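Local coordinates for O-methyltransferase, putative (Bacillus cereus, PDB 3DUW), which binds S-adenosyl-L-homocysteine and, as a class I O-methyltransferase, probably transfers a methyl group from S-adenosyl-L-methionine to a substrate hydroxyl, at residues P133-K143 with L156-N167; I194-A204 with D214-K222. All coordinates share one frame; numbering follows the deposited sequence.

Contact 1 of 2, residues P133-K143 with L156-N167. With SAH (S-adenosyl-L-homocysteine), chain C.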
loop_
_atom_site.group_PDB
_atom_site.type_symbol
_atom_site.label_atom_id
_atom_site.label_comp_id
_atom_site.label_asym_id
_atom_site.label_seq_id
_atom_site.Cartn_x
_atom_site.Cartn_y
_atom_site.Cartn_z
ATOM N N PRO A 133 0.435 -21.640 9.732
ATOM C CA PRO A 133 -0.047 -20.855 8.592
ATOM C C PRO A 133 0.746 -19.556 8.488
ATOM O O PRO A 133 1.196 -19.016 9.497
ATOM C CB PRO A 133 -1.508 -20.602 8.944
ATOM C CG PRO A 133 -1.880 -21.830 9.721
ATOM C CD PRO A 133 -0.679 -22.016 10.621
ATOM N N PHE A 134 0.925 -19.069 7.266
ATOM C CA PHE A 134 1.651 -17.826 7.041
ATOM C C PHE A 134 0.679 -16.651 7.069
ATOM O O PHE A 134 -0.379 -16.698 6.434
ATOM C CB PHE A 134 2.380 -17.893 5.702
ATOM C CG PHE A 134 3.477 -18.916 5.671
ATOM C CD1 PHE A 134 4.681 -18.680 6.327
ATOM C CD2 PHE A 134 3.296 -20.132 5.019
ATOM C CE1 PHE A 134 5.690 -19.642 6.337
ATOM C CE2 PHE A 134 4.297 -21.102 5.022
ATOM C CZ PHE A 134 5.497 -20.856 5.683
ATOM N N ASP A 135 1.041 -15.608 7.813
ATOM C CA ASP A 135 0.201 -14.421 7.950
ATOM C C ASP A 135 0.453 -13.376 6.868
ATOM O O ASP A 135 -0.375 -12.493 6.660
ATOM C CB ASP A 135 0.428 -13.743 9.309
ATOM C CG ASP A 135 0.642 -14.727 10.438
ATOM O OD1 ASP A 135 -0.202 -15.627 10.617
ATOM O OD2 ASP A 135 1.658 -14.589 11.154
ATOM N N PHE A 136 1.595 -13.471 6.195
ATOM C CA PHE A 136 1.962 -12.505 5.161
ATOM C C PHE A 136 2.733 -13.266 4.086
ATOM O O PHE A 136 3.707 -13.955 4.386
ATOM C CB PHE A 136 2.827 -11.411 5.795
ATOM C CG PHE A 136 3.053 -10.213 4.921
ATOM C CD1 PHE A 136 3.938 -10.267 3.848
ATOM C CD2 PHE A 136 2.399 -9.017 5.187
ATOM C CE1 PHE A 136 4.169 -9.143 3.055
ATOM C CE2 PHE A 136 2.624 -7.890 4.400
ATOM C CZ PHE A 136 3.512 -7.954 3.333
ATOM N N ILE A 137 2.297 -13.140 2.837
ATOM C CA ILE A 137 2.931 -13.849 1.731
ATOM C C ILE A 137 3.292 -12.893 0.595
ATOM O O ILE A 137 2.434 -12.161 0.087
ATOM C CB ILE A 137 1.990 -14.958 1.205
ATOM C CG1 ILE A 137 1.590 -15.877 2.368
ATOM C CG2 ILE A 137 2.667 -15.752 0.100
ATOM C CD1 ILE A 137 0.553 -16.915 2.012
ATOM N N PHE A 138 4.565 -12.900 0.209
ATOM C CA PHE A 138 5.064 -12.034 -0.856
ATOM C C PHE A 138 5.434 -12.900 -2.052
ATOM O O PHE A 138 6.351 -13.719 -1.973
ATOM C CB PHE A 138 6.287 -11.248 -0.359
ATOM C CG PHE A 138 6.852 -10.277 -1.367
ATOM C CD1 PHE A 138 6.013 -9.450 -2.108
ATOM C CD2 PHE A 138 8.227 -10.168 -1.552
ATOM C CE1 PHE A 138 6.539 -8.527 -3.020
ATOM C CE2 PHE A 138 8.759 -9.251 -2.457
ATOM C CZ PHE A 138 7.912 -8.429 -3.193
ATOM N N ILE A 139 4.697 -12.733 -3.145
ATOM C CA ILE A 139 4.931 -13.499 -4.364
ATOM C C ILE A 139 5.752 -12.633 -5.309
ATOM O O ILE A 139 5.248 -11.656 -5.872
ATOM C CB ILE A 139 3.596 -13.901 -5.016
ATOM C CG1 ILE A 139 2.738 -14.653 -3.995
ATOM C CG2 ILE A 139 3.857 -14.771 -6.233
ATOM C CD1 ILE A 139 1.363 -15.050 -4.500
ATOM N N ASP A 140 7.017 -13.003 -5.485
ATOM C CA ASP A 140 7.928 -12.221 -6.311
ATOM C C ASP A 140 8.997 -13.078 -6.988
ATOM O O ASP A 140 10.187 -12.769 -6.917
ATOM C CB ASP A 140 8.586 -11.153 -5.428
ATOM C CG ASP A 140 9.308 -10.089 -6.221
ATOM O OD1 ASP A 140 8.889 -9.794 -7.356
ATOM O OD2 ASP A 140 10.289 -9.526 -5.693
ATOM N N ALA A 141 8.566 -14.145 -7.653
ATOM C CA ALA A 141 9.492 -15.037 -8.339
ATOM C C ALA A 141 9.221 -15.022 -9.842
ATOM O O ALA A 141 9.213 -13.957 -10.462
ATOM C CB ALA A 141 9.352 -16.451 -7.776
ATOM N N ASP A 142 9.027 -16.201 -10.431
ATOM C CA ASP A 142 8.727 -16.289 -11.856
ATOM C C ASP A 142 7.223 -16.082 -11.973
ATOM O O ASP A 142 6.432 -16.924 -11.560
ATOM C CB ASP A 142 9.165 -17.649 -12.424
ATOM C CG ASP A 142 8.646 -18.828 -11.625
ATOM O OD1 ASP A 142 8.646 -18.774 -10.375
ATOM O OD2 ASP A 142 8.257 -19.835 -12.258
ATOM N N LYS A 143 6.841 -14.935 -12.520
ATOM C CA LYS A 143 5.437 -14.582 -12.625
ATOM C C LYS A 143 4.587 -15.521 -13.473
ATOM O O LYS A 143 3.365 -15.551 -13.324
ATOM C CB LYS A 143 5.308 -13.131 -13.101
ATOM C CG LYS A 143 6.172 -12.140 -12.297
ATOM C CD LYS A 143 6.029 -12.339 -10.788
ATOM C CE LYS A 143 6.759 -11.263 -9.967
ATOM N NZ LYS A 143 8.254 -11.285 -10.026
ATOM N N LEU A 156 -1.771 -22.323 2.280
ATOM C CA LEU A 156 -0.926 -22.150 3.457
ATOM C C LEU A 156 -1.252 -20.905 4.274
ATOM O O LEU A 156 -0.479 -20.509 5.146
ATOM C CB LEU A 156 0.542 -22.113 3.029
ATOM C CG LEU A 156 1.003 -23.333 2.227
ATOM C CD1 LEU A 156 2.435 -23.138 1.755
ATOM C CD2 LEU A 156 0.882 -24.584 3.087
ATOM N N SER A 157 -2.405 -20.304 4.007
ATOM C CA SER A 157 -2.817 -19.092 4.708
ATOM C C SER A 157 -3.760 -19.347 5.880
ATOM O O SER A 157 -4.067 -20.491 6.220
ATOM C CB SER A 157 -3.512 -18.148 3.726
ATOM O OG SER A 157 -4.767 -18.674 3.323
ATOM N N ARG A 158 -4.196 -18.253 6.495
ATOM C CA ARG A 158 -5.147 -18.277 7.601
ATOM C C ARG A 158 -6.044 -17.068 7.359
ATOM O O ARG A 158 -5.675 -16.159 6.615
ATOM C CB ARG A 158 -4.441 -18.135 8.959
ATOM C CG ARG A 158 -3.790 -16.774 9.214
ATOM C CD ARG A 158 -3.390 -16.613 10.680
ATOM N NE ARG A 158 -2.711 -15.345 10.954
ATOM C CZ ARG A 158 -3.264 -14.141 10.823
ATOM N NH1 ARG A 158 -4.519 -14.021 10.414
ATOM N NH2 ARG A 158 -2.560 -13.053 11.111
ATOM N N PRO A 159 -7.243 -17.047 7.955
ATOM C CA PRO A 159 -8.103 -15.883 7.730
ATOM C C PRO A 159 -7.347 -14.636 8.172
ATOM O O PRO A 159 -6.810 -14.590 9.277
ATOM C CB PRO A 159 -9.314 -16.179 8.610
ATOM C CG PRO A 159 -9.397 -17.677 8.554
ATOM C CD PRO A 159 -7.950 -18.084 8.728
ATOM N N GLY A 160 -7.289 -13.633 7.301
ATOM C CA GLY A 160 -6.577 -12.416 7.640
ATOM C C GLY A 160 -5.214 -12.318 6.979
ATOM O O GLY A 160 -4.581 -11.270 7.024
ATOM N N THR A 161 -4.756 -13.406 6.370
ATOM C CA THR A 161 -3.460 -13.405 5.696
ATOM C C THR A 161 -3.413 -12.351 4.596
ATOM O O THR A 161 -4.374 -12.172 3.847
ATOM C CB THR A 161 -3.151 -14.783 5.065
ATOM O OG1 THR A 161 -2.853 -15.724 6.104
ATOM C CG2 THR A 161 -1.963 -14.696 4.114
ATOM N N VAL A 162 -2.288 -11.649 4.520
ATOM C CA VAL A 162 -2.083 -10.633 3.498
ATOM C C VAL A 162 -1.196 -11.228 2.410
ATOM O O VAL A 162 -0.198 -11.887 2.707
ATOM C CB VAL A 162 -1.377 -9.387 4.078
ATOM C CG1 VAL A 162 -1.005 -8.420 2.954
ATOM C CG2 VAL A 162 -2.281 -8.702 5.087
ATOM N N ILE A 163 -1.577 -11.017 1.155
ATOM C CA ILE A 163 -0.799 -11.507 0.025
ATOM C C ILE A 163 -0.440 -10.323 -0.863
ATOM O O ILE A 163 -1.316 -9.558 -1.272
ATOM C CB ILE A 163 -1.598 -12.521 -0.829
ATOM C CG1 ILE A 163 -1.977 -13.740 0.016
ATOM C CG2 ILE A 163 -0.771 -12.949 -2.039
ATOM C CD1 ILE A 163 -2.938 -14.697 -0.674
ATOM N N ILE A 164 0.850 -10.155 -1.133
ATOM C CA ILE A 164 1.308 -9.086 -2.008
ATOM C C ILE A 164 1.928 -9.751 -3.224
ATOM O O ILE A 164 2.790 -10.622 -3.082
ATOM C CB ILE A 164 2.402 -8.215 -1.354
ATOM C CG1 ILE A 164 1.824 -7.434 -0.171
ATOM C CG2 ILE A 164 2.992 -7.261 -2.394
ATOM C CD1 ILE A 164 0.804 -6.383 -0.563
ATOM N N GLY A 165 1.465 -9.363 -4.410
ATOM C CA GLY A 165 2.015 -9.896 -5.645
ATOM C C GLY A 165 2.683 -8.740 -6.365
ATOM O O GLY A 165 2.015 -7.784 -6.750
ATOM N N ASP A 166 3.997 -8.813 -6.542
ATOM C CA ASP A 166 4.742 -7.746 -7.200
ATOM C C ASP A 166 4.792 -7.920 -8.714
ATOM O O ASP A 166 4.565 -9.018 -9.239
ATOM C CB ASP A 166 6.173 -7.722 -6.641
ATOM C CG ASP A 166 6.933 -6.445 -6.985
ATOM O OD1 ASP A 166 6.291 -5.387 -7.162
ATOM O OD2 ASP A 166 8.185 -6.498 -7.042
ATOM N N ASN A 167 5.073 -6.815 -9.404
ATOM C CA ASN A 167 5.238 -6.801 -10.852
ATOM C C ASN A 167 4.039 -7.338 -11.624
ATOM O O ASN A 167 4.184 -8.193 -12.503
ATOM C CB ASN A 167 6.497 -7.596 -11.210
ATOM C CG ASN A 167 7.683 -7.219 -10.337
ATOM O OD1 ASN A 167 8.207 -8.046 -9.587
ATOM N ND2 ASN A 167 8.104 -5.962 -10.421
HETATM N N SAH C . 11.900 -10.267 -4.198
HETATM C CA SAH C . 13.399 -10.182 -4.348
HETATM C CB SAH C . 13.799 -10.422 -5.765
HETATM C CG SAH C . 13.448 -11.755 -6.383
HETATM S SD SAH C . 13.769 -11.675 -8.198
HETATM C C SAH C . 13.836 -8.730 -3.958
HETATM O O SAH C . 12.961 -7.904 -3.683
HETATM O OXT SAH C . 15.096 -8.492 -3.946
HETATM C "C5'" SAH C . 12.976 -13.151 -8.692
HETATM C "C4'" SAH C . 13.710 -14.445 -8.092
HETATM O "O4'" SAH C . 12.890 -15.493 -8.604
HETATM C "C3'" SAH C . 15.093 -14.762 -8.644
HETATM O "O3'" SAH C . 16.082 -14.819 -7.613
HETATM C "C2'" SAH C . 14.859 -16.136 -9.392
HETATM O "O2'" SAH C . 16.015 -16.960 -9.412
HETATM C "C1'" SAH C . 13.690 -16.715 -8.622
HETATM N N9 SAH C . 12.987 -17.691 -9.216
HETATM C C8 SAH C . 12.601 -17.909 -10.528
HETATM N N7 SAH C . 11.911 -18.987 -10.728
HETATM C C5 SAH C . 11.802 -19.576 -9.444
HETATM C C6 SAH C . 11.152 -20.787 -9.008
HETATM N N6 SAH C . 10.491 -21.616 -9.827
HETATM N N1 SAH C . 11.251 -21.048 -7.665
HETATM C C2 SAH C . 11.913 -20.233 -6.792
HETATM N N3 SAH C . 12.548 -19.068 -7.170
HETATM C C4 SAH C . 12.452 -18.803 -8.506
HETATM O O HOH W 1 3.676 -11.393 -8.250
#
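With CG anti to the backbone N (chi1 -178°), Phe138 carries its ring out to Ile164, whose CG2 lies 3.7 Å from Phe138 CD1. The ring also runs alongside Asp166, with Phe138 CE1 3.7 Å from Asp166 CB. Phe136 has a similar first torsion, and its CZ meets the other branch of Ile164 at CG1, 3.9 Å away. One isoleucine thus serves two rings, on a face covered by Leu53 and Gln57 of helix 44-57. The opposite face carries Ile137, Ile139 and Ile163; here Ile139 CD1 touches Ile163 CG2 at 3.9 Å, under helix 146-155. That helix links the two strands in a beta-alpha-beta crossover of the Rossmann-like methyltransferase fold, with parallel backbone bonds such as Ile164 N to Ile137 O and Ile139 N to Ile164 O. Past Ile139 a water donates to both Ile139 O and Asp166 O. There the carboxylates of Asp140 and Asp166 and the amide oxygen of Asn167 converge, a trio that matches in kind the metal ligands of catechol O-methyltransferase, although no metal is modelled here. Lys143 is bent at chi2 and chi4, which brings NZ into a salt bridge with Asp140 OD1 at 3.1 Å and a bond to Ala141 O; a weak bond goes to Asn167 OD1, while Asn167 ND2 is hydrogen-bonded to Asp214. The other oxygen of Asp140 faces the amino group of S-adenosyl-L-homocysteine, at a separation doubtfully short. At the far end of the strands Arg158 NE, at the guanidinium edge, forms a 2.5 Å salt bridge with Asp135 OD1, coming from above a carboxylate plane turned 44° from its own. Thr161 OG1 accepts the Arg158 backbone N at 2.9 Å, bracing the type II turn from Arg158 to Thr161.

Contact 2 of 2, residues I194-A204 with D214-K222; sequences IAAEPRVSATA and DGFIMAVVK
Ala202 and Ala219 face each other as a non-hydrogen-bonded antiparallel pair, and their CB atoms are only 3.5 Å apart, tighter than usual for two methyl groups. The small side chains are consistent with the close backbones, CA atoms 4.0 Å apart. Val200 CG1, anti to the backbone N (chi1 -179°), is the branch that meets Ala219 CB, at 3.6 Å. At the other end of the row Ala204 CB rests 3.7 Å from Ile217 CG1. Ile194, from the last turn of helix 182-196, meets Ile217 tip to tip, the two CD1 atoms 4.0 Å apart; Phe190 and Tyr191 of the same helix also touch Ile217. The backbones that carry these groups form the C-terminal beta hairpin, in which strand 214-221 is the one strand running against the others and strand 200-209 forms an edge of the sheet within the chain, giving the 3-2-1-4-5-7-6 order of class I methyltransferases. Ser201 with Val220, and Thr203 with the selenomethionine Met218, are its hydrogen-bonded pairs, each joined by two N-H to O bonds. Lys222 N continues the pattern, reaching Arg199 O at 2.7 Å, and a water accepts from Arg199 NH2 while donating to Lys222 O. A second water bridges Ser201 OG and Val220 O, giving that carbonyl a partner besides Ser201 N. Ahead of the strand a type I turn from Glu197 to Val200 leads the chain out of the helix. The face bearing Ser201, Thr203 and Met218 turns to the second subunit: Thr203 OG1 is hydrogen-bonded to Thr45 O of that chain, and Met218 packs on its Phe49. In the same interface Ser201 packs against Leu52 of the second subunit.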
loop_
_atom_site.group_PDB
_atom_site.type_symbol
_atom_site.label_atom_id
_atom_site.label_comp_id
_atom_site.label_asym_id
_atom_site.label_seq_id
_atom_site.Cartn_x
_atom_site.Cartn_y
_atom_site.Cartn_z
ATOM N N ILE A 194 -7.854 -14.809 -8.629
ATOM C CA ILE A 194 -8.225 -14.057 -7.442
ATOM C C ILE A 194 -9.718 -13.752 -7.520
ATOM O O ILE A 194 -10.444 -13.898 -6.537
ATOM C CB ILE A 194 -7.429 -12.738 -7.353
ATOM C CG1 ILE A 194 -5.956 -13.043 -7.078
ATOM C CG2 ILE A 194 -8.018 -11.844 -6.270
ATOM C CD1 ILE A 194 -5.046 -11.830 -7.186
ATOM N N ALA A 195 -10.173 -13.345 -8.700
ATOM C CA ALA A 195 -11.582 -13.030 -8.910
ATOM C C ALA A 195 -12.460 -14.264 -8.721
ATOM O O ALA A 195 -13.608 -14.156 -8.285
ATOM C CB ALA A 195 -11.781 -12.458 -10.309
ATOM N N ALA A 196 -11.917 -15.435 -9.043
ATOM C CA ALA A 196 -12.658 -16.687 -8.918
ATOM C C ALA A 196 -12.648 -17.279 -7.507
ATOM O O ALA A 196 -13.404 -18.209 -7.221
ATOM C CB ALA A 196 -12.117 -17.708 -9.912
ATOM N N GLU A 197 -11.794 -16.751 -6.632
ATOM C CA GLU A 197 -11.705 -17.240 -5.255
ATOM C C GLU A 197 -12.477 -16.320 -4.307
ATOM O O GLU A 197 -12.023 -15.227 -3.974
ATOM C CB GLU A 197 -10.236 -17.333 -4.819
ATOM C CG GLU A 197 -9.436 -18.426 -5.531
ATOM C CD GLU A 197 -9.605 -19.809 -4.910
ATOM O OE1 GLU A 197 -10.587 -20.029 -4.170
ATOM O OE2 GLU A 197 -8.754 -20.685 -5.177
ATOM N N PRO A 198 -13.664 -16.757 -3.855
ATOM C CA PRO A 198 -14.485 -15.951 -2.945
ATOM C C PRO A 198 -13.808 -15.620 -1.618
ATOM O O PRO A 198 -14.169 -14.651 -0.956
ATOM C CB PRO A 198 -15.729 -16.817 -2.749
ATOM C CG PRO A 198 -15.812 -17.586 -4.023
ATOM C CD PRO A 198 -14.378 -17.981 -4.251
ATOM N N ARG A 199 -12.828 -16.425 -1.229
ATOM C CA ARG A 199 -12.136 -16.206 0.033
ATOM C C ARG A 199 -11.056 -15.129 -0.031
ATOM O O ARG A 199 -10.397 -14.855 0.969
ATOM C CB ARG A 199 -11.530 -17.523 0.519
ATOM C CG ARG A 199 -10.670 -18.210 -0.520
ATOM C CD ARG A 199 -10.407 -19.665 -0.165
ATOM N NE ARG A 199 -9.786 -19.815 1.148
ATOM C CZ ARG A 199 -9.178 -20.922 1.560
ATOM N NH1 ARG A 199 -9.105 -21.978 0.759
ATOM N NH2 ARG A 199 -8.637 -20.972 2.769
ATOM N N VAL A 200 -10.882 -14.509 -1.196
ATOM C CA VAL A 200 -9.858 -13.476 -1.347
ATOM C C VAL A 200 -10.388 -12.196 -1.989
ATOM O O VAL A 200 -11.029 -12.238 -3.040
ATOM C CB VAL A 200 -8.671 -13.994 -2.198
ATOM C CG1 VAL A 200 -7.605 -12.914 -2.334
ATOM C CG2 VAL A 200 -8.079 -15.239 -1.564
ATOM N N SER A 201 -10.119 -11.063 -1.346
ATOM C CA SER A 201 -10.531 -9.755 -1.848
ATOM C C SER A 201 -9.245 -8.986 -2.119
ATOM O O SER A 201 -8.343 -8.961 -1.280
ATOM C CB SER A 201 -11.380 -9.020 -0.809
ATOM O OG SER A 201 -10.663 -8.826 0.395
ATOM N N ALA A 202 -9.157 -8.350 -3.282
ATOM C CA ALA A 202 -7.933 -7.647 -3.631
ATOM C C ALA A 202 -8.114 -6.386 -4.449
ATOM O O ALA A 202 -9.186 -6.097 -4.978
ATOM C CB ALA A 202 -7.010 -8.604 -4.396
ATOM N N THR A 203 -7.023 -5.637 -4.526
ATOM C CA THR A 203 -6.952 -4.446 -5.346
ATOM C C THR A 203 -5.547 -4.455 -5.930
ATOM O O THR A 203 -4.713 -5.290 -5.566
ATOM C CB THR A 203 -7.160 -3.136 -4.551
ATOM O OG1 THR A 203 -7.294 -2.056 -5.487
ATOM C CG2 THR A 203 -5.980 -2.851 -3.620
ATOM N N ALA A 204 -5.295 -3.545 -6.858
ATOM C CA ALA A 204 -3.969 -3.421 -7.443
ATOM C C ALA A 204 -3.703 -1.953 -7.706
ATOM O O ALA A 204 -4.587 -1.228 -8.170
ATOM C CB ALA A 204 -3.866 -4.207 -8.751
ATOM N N ASP A 214 5.152 -0.146 -13.272
ATOM C CA ASP A 214 4.719 -1.492 -12.909
ATOM C C ASP A 214 3.575 -1.385 -11.900
ATOM O O ASP A 214 2.744 -0.486 -11.997
ATOM C CB ASP A 214 5.903 -2.270 -12.312
ATOM C CG ASP A 214 5.836 -3.764 -12.590
ATOM O OD1 ASP A 214 4.725 -4.296 -12.822
ATOM O OD2 ASP A 214 6.907 -4.409 -12.554
ATOM N N GLY A 215 3.529 -2.291 -10.933
ATOM C CA GLY A 215 2.456 -2.242 -9.959
ATOM C C GLY A 215 2.376 -3.503 -9.125
ATOM O O GLY A 215 3.082 -4.476 -9.379
ATOM N N PHE A 216 1.496 -3.488 -8.132
ATOM C CA PHE A 216 1.340 -4.633 -7.253
ATOM C C PHE A 216 -0.099 -4.894 -6.849
ATOM O O PHE A 216 -0.953 -3.999 -6.871
ATOM C CB PHE A 216 2.173 -4.451 -5.976
ATOM C CG PHE A 216 1.661 -3.364 -5.065
ATOM C CD1 PHE A 216 1.912 -2.021 -5.343
ATOM C CD2 PHE A 216 0.916 -3.684 -3.933
ATOM C CE1 PHE A 216 1.428 -1.011 -4.505
ATOM C CE2 PHE A 216 0.429 -2.685 -3.090
ATOM C CZ PHE A 216 0.686 -1.347 -3.378
ATOM N N ILE A 217 -0.351 -6.147 -6.493
ATOM C CA ILE A 217 -1.649 -6.575 -6.014
ATOM C C ILE A 217 -1.531 -6.755 -4.501
ATOM O O ILE A 217 -0.508 -7.225 -3.995
ATOM C CB ILE A 217 -2.064 -7.931 -6.644
ATOM C CG1 ILE A 217 -2.734 -7.692 -8.000
ATOM C CG2 ILE A 217 -2.988 -8.700 -5.697
ATOM C CD1 ILE A 217 -2.903 -8.951 -8.836
HETATM N N MSE A 218 -2.560 -6.326 -3.784
HETATM C CA MSE A 218 -2.616 -6.508 -2.341
HETATM C C MSE A 218 -3.948 -7.198 -2.113
HETATM O O MSE A 218 -5.003 -6.673 -2.476
HETATM C CB MSE A 218 -2.562 -5.180 -1.578
HETATM C CG MSE A 218 -2.606 -5.374 -0.062
HETATM SE SE MSE A 218 -2.195 -3.789 0.963
HETATM C CE MSE A 218 -3.957 -3.000 0.982
ATOM N N ALA A 219 -3.886 -8.393 -1.537
ATOM C CA ALA A 219 -5.072 -9.190 -1.280
ATOM C C ALA A 219 -5.139 -9.622 0.171
ATOM O O ALA A 219 -4.115 -9.753 0.844
ATOM C CB ALA A 219 -5.069 -10.417 -2.181
ATOM N N VAL A 220 -6.357 -9.841 0.648
ATOM C CA VAL A 220 -6.567 -10.284 2.013
ATOM C C VAL A 220 -7.465 -11.511 1.987
ATOM O O VAL A 220 -8.489 -11.531 1.299
ATOM C CB VAL A 220 -7.229 -9.187 2.876
ATOM C CG1 VAL A 220 -7.485 -9.714 4.281
ATOM C CG2 VAL A 220 -6.334 -7.962 2.936
ATOM N N VAL A 221 -7.064 -12.538 2.727
ATOM C CA VAL A 221 -7.820 -13.775 2.807
ATOM C C VAL A 221 -8.907 -13.636 3.865
ATOM O O VAL A 221 -8.659 -13.124 4.957
ATOM C CB VAL A 221 -6.903 -14.955 3.186
ATOM C CG1 VAL A 221 -7.715 -16.235 3.290
ATOM C CG2 VAL A 221 -5.800 -15.110 2.146
ATOM N N LYS A 222 -10.107 -14.097 3.528
ATOM C CA LYS A 222 -11.250 -14.045 4.432
ATOM C C LYS A 222 -11.576 -15.447 4.940
ATOM O O LYS A 222 -11.094 -16.418 4.318
ATOM C CB LYS A 222 -12.469 -13.477 3.705
ATOM C CG LYS A 222 -13.732 -13.443 4.547
ATOM C CD LYS A 222 -14.956 -13.840 3.731
ATOM C CE LYS A 222 -14.846 -15.272 3.223
ATOM N NZ LYS A 222 -14.669 -16.258 4.328
HETATM O O HOH W 2 -9.854 -19.061 4.211
HETATM O O HOH W 3 -11.221 -11.380 1.804
#

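How the contacts relate
Read from the N terminus, contact 1 comes first: the chain leaves strand 136-139, passes through helix 146-155 and returns as strand 162-166, closing a beta-alpha-beta crossover, which in this fold is right-handed. Helix 182-196 then leads to contact 2, where strand 200-209 doubles back as strand 214-221. The two closures stand in series, neither nested nor crossed. They meet because strand 214-221 inserts between strands 162-166 and 200-209, with Ala219 N probably bonded to Ile163 O and Gly160 N to Val221 O. The C-terminal hairpin, part of the subunit interface, is thereby joined through strand 162-166 to strand 136-139, whose C-terminal end lines the S-adenosyl-L-homocysteine pocket.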